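Local coordinates for protein dipeptidase (Streptococcus thermophilus, PDB 3PEB) that is probably a manganese-dependent hydrolase of the peptidase M24B family, represented here by its creatinase/prolidase N-terminal domain, at residues N17-A22 against I97-A102. Sequence-based numbering, arbitrary orientation.
Sequences NKSGLA and IPIIYA
Ala22 and Tyr101 pair in parallel strands; beside them Tyr101 N bonds Leu21 O, nearly straight (2.9 Å, 165° at the hydrogen), and Ala22 CA makes a CA-H...O contact to Tyr101 O (3.3 Å). Just before this pair a side chain helps to join the segments: Ser19 OG, turned opposite its own backbone N (chi1 173°), donates to Ile99 O over 2.6 Å, approaching from above the carbonyl plane. The same carbonyl takes a weak second bond from Gly20 N, and Leu21 N reaches back weakly to Ser19 OG. One water adds a link, accepting from Ile99 N and donating to Lys18 O. Both are inner strands of the mixed sheet of the creatinase/prolidase N-terminal domain, 21-24 lying between 46-50 and 96-102; the polar links sit where helix 6-16, closed by a Schellman motif with Lys18 at positive phi, gives way to the first strand. On the face that carries Ala22, the Tyr101 ring receives Ser19 CB at its edge, in plane, 3.5 Å from Tyr101 CD1. Farther out, Asn17 CB abuts Tyr101 OH at 3.5 Å, the amide and ring planes 57° apart; a second water joins that hydroxyl to Asn17 O, while Asn17 ND2 bonds Phe13 O, and the Phe13 ring meets Tyr101 edge-to-face. On the face of Leu21 and Ile100, the Leu21 side chain meets Ile97 at about a right angle, Leu21 CD2 to Ile97 CD1 3.5 Å, with Phe48 and Tyr50 alongside Leu21. Ile97 CG2 lies against Gly20, and Ile99 CD1 lies against Lys18 O at 3.7 Å.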
# COMPACT_ATOMS: atom_id res chain seq x y z
N ASN A 17 -5.95 16.01 3.31
CA ASN A 17 -6.05 16.10 1.84
C ASN A 17 -7.28 15.38 1.26
O ASN A 17 -7.36 15.17 0.05
CB ASN A 17 -4.74 15.61 1.22
CG ASN A 17 -3.59 16.56 1.47
OD1 ASN A 17 -3.53 17.61 0.84
ND2 ASN A 17 -2.71 16.23 2.42
N LYS A 18 -8.22 15.02 2.14
CA LYS A 18 -9.52 14.42 1.75
C LYS A 18 -9.38 13.12 0.97
O LYS A 18 -10.16 12.80 0.06
CB LYS A 18 -10.37 15.45 1.03
CG LYS A 18 -10.67 16.66 1.92
CD LYS A 18 -11.77 17.55 1.35
CE LYS A 18 -11.66 18.99 1.86
NZ LYS A 18 -11.31 19.10 3.32
N SER A 19 -8.36 12.36 1.34
CA SER A 19 -8.07 11.08 0.75
C SER A 19 -8.32 9.94 1.69
O SER A 19 -7.86 9.96 2.84
CB SER A 19 -6.60 11.04 0.30
OG SER A 19 -6.24 9.75 -0.15
N GLY A 20 -8.97 8.89 1.20
CA GLY A 20 -9.28 7.73 2.02
C GLY A 20 -8.20 6.66 2.07
O GLY A 20 -8.31 5.71 2.86
N LEU A 21 -7.14 6.79 1.27
CA LEU A 21 -6.18 5.72 1.14
C LEU A 21 -4.85 6.16 0.58
O LEU A 21 -4.80 6.90 -0.43
CB LEU A 21 -6.75 4.63 0.22
CG LEU A 21 -5.83 3.43 -0.13
CD1 LEU A 21 -5.53 2.52 1.07
CD2 LEU A 21 -6.48 2.58 -1.26
N ALA A 22 -3.77 5.69 1.21
CA ALA A 22 -2.43 5.73 0.59
C ALA A 22 -2.03 4.32 0.17
O ALA A 22 -2.15 3.36 0.95
CB ALA A 22 -1.34 6.31 1.56
N ILE A 97 -12.62 4.82 -3.61
CA ILE A 97 -12.07 5.88 -2.79
C ILE A 97 -11.84 7.04 -3.72
O ILE A 97 -11.05 6.91 -4.65
CB ILE A 97 -10.75 5.45 -2.14
CG1 ILE A 97 -10.97 4.22 -1.25
CG2 ILE A 97 -10.11 6.57 -1.33
CD1 ILE A 97 -9.93 3.23 -1.45
N PRO A 98 -12.52 8.17 -3.50
CA PRO A 98 -12.41 9.26 -4.46
C PRO A 98 -11.01 9.79 -4.75
O PRO A 98 -10.70 10.08 -5.90
CB PRO A 98 -13.28 10.35 -3.84
CG PRO A 98 -14.32 9.60 -3.10
CD PRO A 98 -13.62 8.39 -2.54
N ILE A 99 -10.17 9.93 -3.72
CA ILE A 99 -8.81 10.40 -3.90
C ILE A 99 -7.84 9.42 -3.24
O ILE A 99 -7.96 9.12 -2.03
CB ILE A 99 -8.60 11.80 -3.31
CG1 ILE A 99 -9.58 12.81 -3.93
CG2 ILE A 99 -7.15 12.23 -3.51
CD1 ILE A 99 -9.59 14.17 -3.28
N ILE A 100 -6.91 8.90 -4.03
CA ILE A 100 -5.95 7.91 -3.56
C ILE A 100 -4.55 8.44 -3.75
O ILE A 100 -4.20 8.90 -4.84
CB ILE A 100 -6.10 6.59 -4.32
CG1 ILE A 100 -7.52 6.03 -4.13
CG2 ILE A 100 -5.04 5.56 -3.89
CD1 ILE A 100 -7.84 4.85 -5.00
N TYR A 101 -3.72 8.36 -2.70
CA TYR A 101 -2.33 8.79 -2.80
C TYR A 101 -1.44 7.58 -3.11
O TYR A 101 -1.61 6.53 -2.54
CB TYR A 101 -1.85 9.52 -1.54
CG TYR A 101 -2.19 10.99 -1.60
CD1 TYR A 101 -3.46 11.44 -1.25
CD2 TYR A 101 -1.25 11.92 -2.06
CE1 TYR A 101 -3.78 12.79 -1.34
CE2 TYR A 101 -1.56 13.25 -2.15
CZ TYR A 101 -2.83 13.69 -1.79
OH TYR A 101 -3.14 15.01 -1.89
N ALA A 102 -0.47 7.77 -4.01
CA ALA A 102 0.48 6.71 -4.36
C ALA A 102 1.83 7.33 -4.68
O ALA A 102 1.95 8.55 -4.89
CB ALA A 102 -0.06 5.87 -5.56
O HOH W 1 -5.89 15.79 -2.20
O HOH W 2 -11.02 10.11 -0.90